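Local coordinates for protein mandelate racemase / muconate lactonizing enzyme (Burkholderia pseudomallei, PDB 2POD) that is of unknown function but belongs to the enolase superfamily, binds a sodium ion and may act as a lyase, at residues Ser223-Asn226 with Leu227-Leu231; Ile56-Asp59 with Pro60-Asp64; Asp161-Ala164 with Leu165-Asp169. All coordinates share one frame; numbering follows the deposited sequence.

Contact 1 (Ser223-Asn226 with Leu227-Leu231); sequences SLWN and LPPAL
Trp225 and Pro229 meet where the loop after strand 216-220 turns into helix 227-237 of the enolase-superfamily barrel domain. The six-membered part of the indole does the touching: CE3 of Trp225 lies 3.7 Å from CG of Pro229, and the two side chains cross at a slant. With CG of Trp225 beside its own backbone N (chi1 -65°), the indole runs past the helix start to reach Pro229. The backbone path brings CB of Trp225 to 4.1 Å from CB of Ala230. Proline suits the first turn of a helix because the amide nitrogens there have no carbonyl of an earlier turn to bond. Leu227, Pro228 and Pro229 make up that turn, the prolines adding rigid apolar surface. Further out, Tyr183 and Ala184 of helix 181-184 touch the indole, Tyr260 of helix 257-263 touches Ala230, and Leu317 of a second subunit packs on Leu227. Asn226 occupies the N-cap position, yet its side chain makes no capping bond and packs against Tyr190 and against His316 of the second subunit. Its carbonyl serves the helix instead: N of Ala230 donates to O of Asn226 at 3.2 Å, with that nitrogen nearly in line with the C=O bond.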
ATOM      1  N   SER B 223     -14.485 -17.093 -18.966  1.00 42.30           N
ATOM      2  CA  SER B 223     -13.925 -15.732 -19.134  1.00 42.41           C
ATOM      3  C   SER B 223     -14.842 -14.756 -19.887  1.00 40.31           C
ATOM      4  O   SER B 223     -14.372 -13.810 -20.516  1.00 41.72           O
ATOM      5  CB  SER B 223     -12.524 -15.768 -19.780  1.00 43.02           C
ATOM      6  OG  SER B 223     -11.649 -16.651 -19.102  1.00 45.98           O
ATOM      7  N   LEU B 224     -16.150 -14.988 -19.814  1.00 44.42           N
ATOM      8  CA  LEU B 224     -17.103 -14.359 -20.737  1.00 43.34           C
ATOM      9  C   LEU B 224     -17.663 -13.047 -20.191  1.00 41.88           C
ATOM     10  O   LEU B 224     -18.237 -12.250 -20.926  1.00 41.36           O
ATOM     11  CB  LEU B 224     -18.247 -15.324 -21.081  1.00 42.87           C
ATOM     12  CG  LEU B 224     -17.949 -16.504 -22.014  1.00 50.38           C
ATOM     13  CD1 LEU B 224     -19.138 -17.456 -22.087  1.00 46.16           C
ATOM     14  CD2 LEU B 224     -17.557 -16.027 -23.409  1.00 55.17           C
ATOM     15  N   TRP B 225     -17.480 -12.821 -18.896  1.00 39.74           N
ATOM     16  CA  TRP B 225     -18.142 -11.718 -18.225  1.00 36.22           C
ATOM     17  C   TRP B 225     -17.177 -10.616 -17.832  1.00 38.03           C
ATOM     18  O   TRP B 225     -16.039 -10.875 -17.457  1.00 37.12           O
ATOM     19  CB  TRP B 225     -18.914 -12.239 -17.020  1.00 36.58           C
ATOM     20  CG  TRP B 225     -20.048 -13.142 -17.429  1.00 46.95           C
ATOM     21  CD1 TRP B 225     -20.074 -14.508 -17.380  1.00 39.84           C
ATOM     22  CD2 TRP B 225     -21.308 -12.735 -17.975  1.00 42.95           C
ATOM     23  NE1 TRP B 225     -21.279 -14.973 -17.844  1.00 53.70           N
ATOM     24  CE2 TRP B 225     -22.055 -13.906 -18.219  1.00 47.85           C
ATOM     25  CE3 TRP B 225     -21.885 -11.489 -18.270  1.00 46.95           C
ATOM     26  CZ2 TRP B 225     -23.353 -13.874 -18.752  1.00 52.80           C
ATOM     27  CZ3 TRP B 225     -23.170 -11.454 -18.802  1.00 46.11           C
ATOM     28  CH2 TRP B 225     -23.892 -12.642 -19.034  1.00 44.63           C
ATOM     29  N   ASN B 226     -17.636  -9.377 -17.936  1.00 38.64           N
ATOM     30  CA  ASN B 226     -16.909  -8.258 -17.371  1.00 41.72           C
ATOM     31  C   ASN B 226     -17.436  -7.947 -15.985  1.00 42.91           C
ATOM     32  O   ASN B 226     -18.283  -8.688 -15.479  1.00 43.05           O
ATOM     33  CB  ASN B 226     -16.966  -7.053 -18.302  1.00 38.26           C
ATOM     34  CG  ASN B 226     -16.090  -7.233 -19.515  1.00 46.02           C
ATOM     35  OD1 ASN B 226     -14.887  -6.949 -19.483  1.00 43.82           O
ATOM     36  ND2 ASN B 226     -16.685  -7.720 -20.598  1.00 46.73           N
ATOM     37  N   LEU B 227     -16.933  -6.879 -15.366  1.00 36.53           N
ATOM     38  CA  LEU B 227     -17.014  -6.761 -13.916  1.00 40.03           C
ATOM     39  C   LEU B 227     -18.410  -6.630 -13.281  1.00 43.45           C
ATOM     40  O   LEU B 227     -18.757  -7.476 -12.457  1.00 41.94           O
ATOM     41  CB  LEU B 227     -15.995  -5.772 -13.346  1.00 38.65           C
ATOM     42  CG  LEU B 227     -15.875  -5.756 -11.825  1.00 45.06           C
ATOM     43  CD1 LEU B 227     -15.023  -6.903 -11.293  1.00 45.05           C
ATOM     44  CD2 LEU B 227     -15.332  -4.420 -11.378  1.00 50.18           C
ATOM     45  N   PRO B 228     -19.213  -5.599 -13.662  1.00 45.60           N
ATOM     46  CA  PRO B 228     -20.554  -5.530 -13.039  1.00 43.14           C
ATOM     47  C   PRO B 228     -21.481  -6.763 -13.157  1.00 40.82           C
ATOM     48  O   PRO B 228     -22.032  -7.180 -12.127  1.00 41.80           O
ATOM     49  CB  PRO B 228     -21.186  -4.262 -13.640  1.00 42.75           C
ATOM     50  CG  PRO B 228     -20.054  -3.497 -14.215  1.00 47.39           C
ATOM     51  CD  PRO B 228     -18.992  -4.477 -14.600  1.00 41.79           C
ATOM     52  N   PRO B 229     -21.649  -7.361 -14.367  1.00 39.53           N
ATOM     53  CA  PRO B 229     -22.497  -8.565 -14.322  1.00 38.70           C
ATOM     54  C   PRO B 229     -21.899  -9.776 -13.620  1.00 38.08           C
ATOM     55  O   PRO B 229     -22.648 -10.527 -13.003  1.00 46.00           O
ATOM     56  CB  PRO B 229     -22.775  -8.870 -15.790  1.00 37.71           C
ATOM     57  CG  PRO B 229     -21.657  -8.248 -16.519  1.00 38.91           C
ATOM     58  CD  PRO B 229     -21.216  -7.060 -15.747  1.00 36.70           C
ATOM     59  N   ALA B 230     -20.578  -9.954 -13.690  1.00 36.01           N
ATOM     60  CA  ALA B 230     -19.887 -10.967 -12.884  1.00 38.24           C
ATOM     61  C   ALA B 230     -20.196 -10.878 -11.390  1.00 36.50           C
ATOM     62  O   ALA B 230     -20.465 -11.893 -10.754  1.00 41.42           O
ATOM     63  CB  ALA B 230     -18.389 -10.930 -13.119  1.00 38.85           C
ATOM     64  N   LEU B 231     -20.162  -9.664 -10.847  1.00 41.66           N
ATOM     65  CA  LEU B 231     -20.468  -9.407  -9.440  1.00 42.03           C
ATOM     66  C   LEU B 231     -21.933  -9.709  -9.130  1.00 43.29           C
ATOM     67  O   LEU B 231     -22.261 -10.300  -8.099  1.00 45.80           O
ATOM     68  CB  LEU B 231     -20.150  -7.947  -9.091  1.00 41.06           C
ATOM     69  CG  LEU B 231     -18.692  -7.465  -9.109  1.00 46.41           C
ATOM     70  CD1 LEU B 231     -18.591  -5.955  -8.814  1.00 28.57           C
ATOM     71  CD2 LEU B 231     -17.820  -8.267  -8.148  1.00 47.58           C
TER

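Contact 2 (Ile56-Asp59 with Pro60-Asp64); sequences IGED and PLQID
The carbonyl O of Asp59 is gripped by two donors: N of Gln62, in a weak bond to O of Asp59 at 3.4 Å, and NE2 of His66 from the helix that follows. The bond from Gln62 closes a type I beta turn from Asp59 to Gln62. Pro60 fits the second position of that turn, where its fixed phi is the one needed and no N-H is required; its ring packs on Leu93 of helix 81-101.

The carboxylate of Asp59 adds an Asx turn that overlaps the beta turn, OD1 of Asp59 taking the amide N-H of Leu61 at 3.1 Å. This bond is fairly straight at the hydrogen (159°), but the donor comes from above the carboxylate plane, 36° out of it. CG of Asp59 stands anti to the backbone N and beside the carbonyl carbon (chi1 -158°), which carries the acid forward over Pro60 to the N-H two residues on. OD2 of Asp59 accepts a hydrogen bond from a water, 3.0 Å from its oxygen.

Gln62 extends its chain back across Asp59 at about a right angle, bringing NE2 of Gln62 to 3.7 Å from CB of Asp59. The same NE2 donates to the water at 2.9 Å, so one water joins amide and acid. An amide serves well here, since its nitrogen can give to the water while OE1 of Gln62 receives a weak bond from Arg65. Arg65 also forms a salt bridge with Glu58, so that, together with His66, helix 63-69 grips the turn that precedes it. With an N-H and a water O-H directed at its two carboxylate oxygens, Asp59 is probably stabilised as the anion.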
ATOM      1  N   ILE B  56      16.373 -31.241 -31.855  1.00 55.70           N
ATOM      2  CA  ILE B  56      16.978 -32.324 -32.628  1.00 53.32           C
ATOM      3  C   ILE B  56      18.495 -32.372 -32.438  1.00 53.52           C
ATOM      4  O   ILE B  56      19.195 -31.380 -32.659  1.00 55.04           O
ATOM      5  CB  ILE B  56      16.537 -32.276 -34.127  1.00 53.51           C
ATOM      6  CG1 ILE B  56      15.190 -32.996 -34.280  1.00 58.24           C
ATOM      7  CG2 ILE B  56      17.578 -32.924 -35.061  1.00 57.74           C
ATOM      8  CD1 ILE B  56      14.286 -32.445 -35.361  1.00 58.04           C
ATOM      9  N   GLY B  57      18.983 -33.526 -31.987  1.00 52.58           N
ATOM     10  CA  GLY B  57      20.394 -33.699 -31.657  1.00 53.17           C
ATOM     11  C   GLY B  57      20.715 -33.602 -30.173  1.00 55.37           C
ATOM     12  O   GLY B  57      21.832 -33.926 -29.759  1.00 59.57           O
ATOM     13  N   GLU B  58      19.739 -33.164 -29.373  1.00 56.36           N
ATOM     14  CA  GLU B  58      19.950 -32.891 -27.945  1.00 53.16           C
ATOM     15  C   GLU B  58      19.608 -34.096 -27.072  1.00 50.88           C
ATOM     16  O   GLU B  58      18.839 -34.963 -27.476  1.00 53.25           O
ATOM     17  CB  GLU B  58      19.121 -31.683 -27.502  1.00 54.99           C
ATOM     18  CG  GLU B  58      19.502 -30.366 -28.174  1.00 53.16           C
ATOM     19  CD  GLU B  58      20.557 -29.590 -27.400  1.00 60.61           C
ATOM     20  OE1 GLU B  58      20.766 -29.883 -26.200  1.00 60.30           O
ATOM     21  OE2 GLU B  58      21.174 -28.678 -27.991  1.00 59.76           O
ATOM     22  N   ASP B  59      20.192 -34.136 -25.878  1.00 47.10           N
ATOM     23  CA  ASP B  59      19.748 -35.004 -24.777  1.00 45.73           C
ATOM     24  C   ASP B  59      18.332 -34.642 -24.315  1.00 43.25           C
ATOM     25  O   ASP B  59      18.116 -33.542 -23.826  1.00 47.57           O
ATOM     26  CB  ASP B  59      20.727 -34.838 -23.601  1.00 45.24           C
ATOM     27  CG  ASP B  59      20.725 -36.021 -22.643  1.00 45.56           C
ATOM     28  OD1 ASP B  59      19.677 -36.692 -22.459  1.00 39.77           O
ATOM     29  OD2 ASP B  59      21.803 -36.267 -22.063  1.00 46.85           O
ATOM     30  N   PRO B  60      17.364 -35.569 -24.461  1.00 48.02           N
ATOM     31  CA  PRO B  60      15.976 -35.341 -24.020  1.00 45.42           C
ATOM     32  C   PRO B  60      15.781 -35.286 -22.496  1.00 48.11           C
ATOM     33  O   PRO B  60      14.736 -34.829 -22.016  1.00 45.74           O
ATOM     34  CB  PRO B  60      15.236 -36.562 -24.576  1.00 43.18           C
ATOM     35  CG  PRO B  60      16.269 -37.615 -24.640  1.00 39.26           C
ATOM     36  CD  PRO B  60      17.510 -36.898 -25.083  1.00 47.40           C
ATOM     37  N   LEU B  61      16.776 -35.760 -21.749  1.00 48.79           N
ATOM     38  CA  LEU B  61      16.692 -35.819 -20.294  1.00 47.63           C
ATOM     39  C   LEU B  61      16.973 -34.450 -19.668  1.00 44.40           C
ATOM     40  O   LEU B  61      16.707 -34.229 -18.490  1.00 45.60           O
ATOM     41  CB  LEU B  61      17.651 -36.877 -19.744  1.00 46.29           C
ATOM     42  CG  LEU B  61      17.136 -38.291 -19.442  1.00 40.88           C
ATOM     43  CD1 LEU B  61      16.530 -38.975 -20.659  1.00 42.65           C
ATOM     44  CD2 LEU B  61      18.273 -39.135 -18.878  1.00 38.31           C
ATOM     45  N   GLN B  62      17.493 -33.529 -20.470  1.00 42.08           N
ATOM     46  CA  GLN B  62      17.731 -32.169 -20.021  1.00 43.36           C
ATOM     47  C   GLN B  62      16.466 -31.303 -20.067  1.00 41.66           C
ATOM     48  O   GLN B  62      16.409 -30.293 -20.760  1.00 45.06           O
ATOM     49  CB  GLN B  62      18.894 -31.554 -20.795  1.00 44.03           C
ATOM     50  CG  GLN B  62      20.197 -32.300 -20.567  1.00 45.10           C
ATOM     51  CD  GLN B  62      21.338 -31.806 -21.424  1.00 43.71           C
ATOM     52  OE1 GLN B  62      21.213 -30.819 -22.145  1.00 48.04           O
ATOM     53  NE2 GLN B  62      22.472 -32.496 -21.344  1.00 47.77           N
ATOM     54  N   ILE B  63      15.472 -31.705 -19.280  1.00 43.41           N
ATOM     55  CA  ILE B  63      14.095 -31.246 -19.424  1.00 43.26           C
ATOM     56  C   ILE B  63      13.944 -29.780 -18.995  1.00 45.56           C
ATOM     57  O   ILE B  63      13.381 -28.968 -19.737  1.00 47.55           O
ATOM     58  CB  ILE B  63      13.116 -32.169 -18.646  1.00 40.95           C
ATOM     59  CG1 ILE B  63      13.117 -33.577 -19.256  1.00 41.50           C
ATOM     60  CG2 ILE B  63      11.714 -31.601 -18.660  1.00 35.30           C
ATOM     61  CD1 ILE B  63      12.158 -34.569 -18.595  1.00 36.26           C
ATOM     62  N   ASP B  64      14.476 -29.449 -17.817  1.00 42.49           N
ATOM     63  CA  ASP B  64      14.583 -28.063 -17.357  1.00 42.30           C
ATOM     64  C   ASP B  64      15.358 -27.149 -18.307  1.00 41.03           C
ATOM     65  O   ASP B  64      14.963 -25.995 -18.515  1.00 39.71           O
ATOM     66  CB  ASP B  64      15.196 -27.998 -15.951  1.00 44.10           C
ATOM     67  CG  ASP B  64      14.183 -28.284 -14.845  1.00 42.33           C
ATOM     68  OD1 ASP B  64      12.955 -28.155 -15.069  1.00 49.37           O
ATOM     69  OD2 ASP B  64      14.623 -28.640 -13.737  1.00 40.75           O
TER
HETATM   70  O   HOH W   1      22.467 -34.788 -19.589  1.00 45.41           O

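Contact 3 (Asp161-Ala164 with Leu165-Asp169); sequences DELA and LDLLD
Leu163 and Leu167 lie side by side one turn apart and point the same way, CD1 of Leu163 resting 3.9 Å from CD1 of Leu167. The two reach each other by different torsions: CG of Leu163 is anti to its backbone N (chi1 163°), whereas CG of Leu167 sits beside its own N (chi1 -76°) and leans back toward the earlier turn. That lean also lays CG of Leu167 at 3.4 Å from O of Leu163. Leu165 folds back in the same manner, its CG being 3.4 Å from O of Asp161.

Backbone bonds of the i to i+4 kind run through the segment without a break. N of Leu165 gives to O of Asp161 at 3.2 Å, N of Asp166 to O of Glu162 at 3.0 Å, N of Leu167 to O of Leu163 at 2.9 Å, and N of Leu168 to O of Ala164 at 3.0 Å. This is the regular alpha helix 160-170, followed after a short loop by strand 174-177 of the beta/alpha (TIM-type) barrel of the enolase superfamily. Its inner face is apolar: Leu163, Ala164 and Leu167 all bear on Met175 of that strand, and the small Ala164 touches Ile207 of helix 202-210, where a short side chain suits close helix packing.

Charged groups occupy other positions. Asp166 is exposed, and OD1 of Asp166 forms a salt bridge with Arg350. The carboxylate of Asp161 lies against its own backbone, and OD1 of Asp161 accepts a weak, bent bond from N of Glu162 at 3.0 Å.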
ATOM      1  N   ASP B 161     -31.366 -32.158 -12.320  1.00 73.96           N
ATOM      2  CA  ASP B 161     -31.673 -33.101 -11.239  1.00 75.15           C
ATOM      3  C   ASP B 161     -31.312 -34.553 -11.574  1.00 75.53           C
ATOM      4  O   ASP B 161     -30.740 -35.262 -10.740  1.00 77.67           O
ATOM      5  CB  ASP B 161     -33.145 -32.993 -10.789  1.00 74.09           C
ATOM      6  CG  ASP B 161     -34.105 -32.638 -11.926  1.00 78.09           C
ATOM      7  OD1 ASP B 161     -33.835 -32.975 -13.100  1.00 81.40           O
ATOM      8  OD2 ASP B 161     -35.152 -32.019 -11.636  1.00 84.89           O
ATOM      9  N   GLU B 162     -31.633 -34.972 -12.797  1.00 72.92           N
ATOM     10  CA  GLU B 162     -31.401 -36.341 -13.256  1.00 71.30           C
ATOM     11  C   GLU B 162     -29.917 -36.656 -13.403  1.00 70.34           C
ATOM     12  O   GLU B 162     -29.468 -37.741 -13.026  1.00 73.33           O
ATOM     13  CB  GLU B 162     -32.124 -36.593 -14.584  1.00 72.09           C
ATOM     14  CG  GLU B 162     -33.512 -37.199 -14.433  1.00 75.47           C
ATOM     15  CD  GLU B 162     -34.506 -36.645 -15.441  1.00 84.78           C
ATOM     16  OE1 GLU B 162     -34.383 -36.969 -16.646  1.00 78.65           O
ATOM     17  OE2 GLU B 162     -35.413 -35.887 -15.024  1.00 83.06           O
ATOM     18  N   LEU B 163     -29.166 -35.700 -13.947  1.00 68.45           N
ATOM     19  CA  LEU B 163     -27.732 -35.852 -14.193  1.00 64.15           C
ATOM     20  C   LEU B 163     -26.946 -35.953 -12.885  1.00 62.86           C
ATOM     21  O   LEU B 163     -26.011 -36.752 -12.772  1.00 62.93           O
ATOM     22  CB  LEU B 163     -27.230 -34.683 -15.046  1.00 63.11           C
ATOM     23  CG  LEU B 163     -25.740 -34.356 -15.150  1.00 60.89           C
ATOM     24  CD1 LEU B 163     -24.975 -35.424 -15.920  1.00 62.46           C
ATOM     25  CD2 LEU B 163     -25.591 -33.018 -15.815  1.00 59.44           C
ATOM     26  N   ALA B 164     -27.353 -35.144 -11.909  1.00 60.42           N
ATOM     27  CA  ALA B 164     -26.801 -35.171 -10.562  1.00 57.00           C
ATOM     28  C   ALA B 164     -26.975 -36.531  -9.887  1.00 56.55           C
ATOM     29  O   ALA B 164     -26.002 -37.120  -9.413  1.00 54.21           O
ATOM     30  CB  ALA B 164     -27.428 -34.071  -9.726  1.00 56.08           C
ATOM     31  N   LEU B 165     -28.212 -37.029  -9.875  1.00 62.21           N
ATOM     32  CA  LEU B 165     -28.548 -38.348  -9.318  1.00 59.28           C
ATOM     33  C   LEU B 165     -27.795 -39.494  -9.997  1.00 58.24           C
ATOM     34  O   LEU B 165     -27.360 -40.444  -9.338  1.00 60.54           O
ATOM     35  CB  LEU B 165     -30.058 -38.586  -9.399  1.00 60.12           C
ATOM     36  CG  LEU B 165     -30.946 -37.791  -8.432  1.00 63.39           C
ATOM     37  CD1 LEU B 165     -32.396 -37.774  -8.919  1.00 54.02           C
ATOM     38  CD2 LEU B 165     -30.854 -38.328  -6.995  1.00 60.78           C
ATOM     39  N   ASP B 166     -27.634 -39.376 -11.312  1.00 56.78           N
ATOM     40  CA  ASP B 166     -26.885 -40.332 -12.115  1.00 59.68           C
ATOM     41  C   ASP B 166     -25.384 -40.338 -11.793  1.00 61.74           C
ATOM     42  O   ASP B 166     -24.770 -41.406 -11.710  1.00 65.85           O
ATOM     43  CB  ASP B 166     -27.136 -40.056 -13.606  1.00 60.15           C
ATOM     44  CG  ASP B 166     -26.352 -40.973 -14.521  1.00 65.17           C
ATOM     45  OD1 ASP B 166     -25.874 -40.473 -15.559  1.00 65.75           O
ATOM     46  OD2 ASP B 166     -26.219 -42.183 -14.221  1.00 71.49           O
ATOM     47  N   LEU B 167     -24.800 -39.156 -11.606  1.00 60.35           N
ATOM     48  CA  LEU B 167     -23.389 -39.055 -11.223  1.00 59.53           C
ATOM     49  C   LEU B 167     -23.122 -39.578  -9.818  1.00 60.14           C
ATOM     50  O   LEU B 167     -22.095 -40.211  -9.571  1.00 59.72           O
ATOM     51  CB  LEU B 167     -22.880 -37.620 -11.358  1.00 57.05           C
ATOM     52  CG  LEU B 167     -22.608 -37.161 -12.788  1.00 56.42           C
ATOM     53  CD1 LEU B 167     -22.635 -35.663 -12.872  1.00 48.53           C
ATOM     54  CD2 LEU B 167     -21.297 -37.717 -13.331  1.00 59.12           C
ATOM     55  N   LEU B 168     -24.061 -39.318  -8.912  1.00 62.83           N
ATOM     56  CA  LEU B 168     -23.986 -39.801  -7.540  1.00 65.55           C
ATOM     57  C   LEU B 168     -24.057 -41.330  -7.431  1.00 67.98           C
ATOM     58  O   LEU B 168     -23.450 -41.915  -6.529  1.00 69.53           O
ATOM     59  CB  LEU B 168     -25.086 -39.153  -6.698  1.00 69.09           C
ATOM     60  CG  LEU B 168     -24.899 -39.147  -5.179  1.00 68.22           C
ATOM     61  CD1 LEU B 168     -24.026 -37.978  -4.746  1.00 76.64           C
ATOM     62  CD2 LEU B 168     -26.250 -39.100  -4.489  1.00 75.22           C
ATOM     63  N   ASP B 169     -24.788 -41.961  -8.352  1.00 68.68           N
ATOM     64  CA  ASP B 169     -24.895 -43.422  -8.414  1.00 70.09           C
ATOM     65  C   ASP B 169     -23.583 -44.109  -8.798  1.00 69.51           C
ATOM     66  O   ASP B 169     -23.280 -45.192  -8.295  1.00 68.99           O
ATOM     67  CB  ASP B 169     -26.004 -43.846  -9.382  1.00 74.26           C
ATOM     68  CG  ASP B 169     -26.929 -44.906  -8.793  1.00 81.25           C
ATOM     69  OD1 ASP B 169     -26.437 -45.901  -8.215  1.00 79.73           O
ATOM     70  OD2 ASP B 169     -28.161 -44.740  -8.914  1.00 89.78           O
TER

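In the fold
Along the chain, contact 2 comes first, then contact 3, then contact 1, and no two of them touch. Contact 2 belongs to the N-terminal domain, between helices 40-55 and 63-69, across the chain's centre from the others; its centre is about 43 Å from that of contact 1 and about 47 Å from that of contact 3. Contacts 1 and 3, centres about 29 Å apart, share the barrel that carries the sodium ligands. Contact 3 lies on helix 160-170, before strand 174-177; contact 1 starts helix 227-237 after strand 216-220, which pairs in parallel with 174-177. Contact 1 begins three residues after one sodium ligand, Glu220; the others, Glu246 and Glu272, come later.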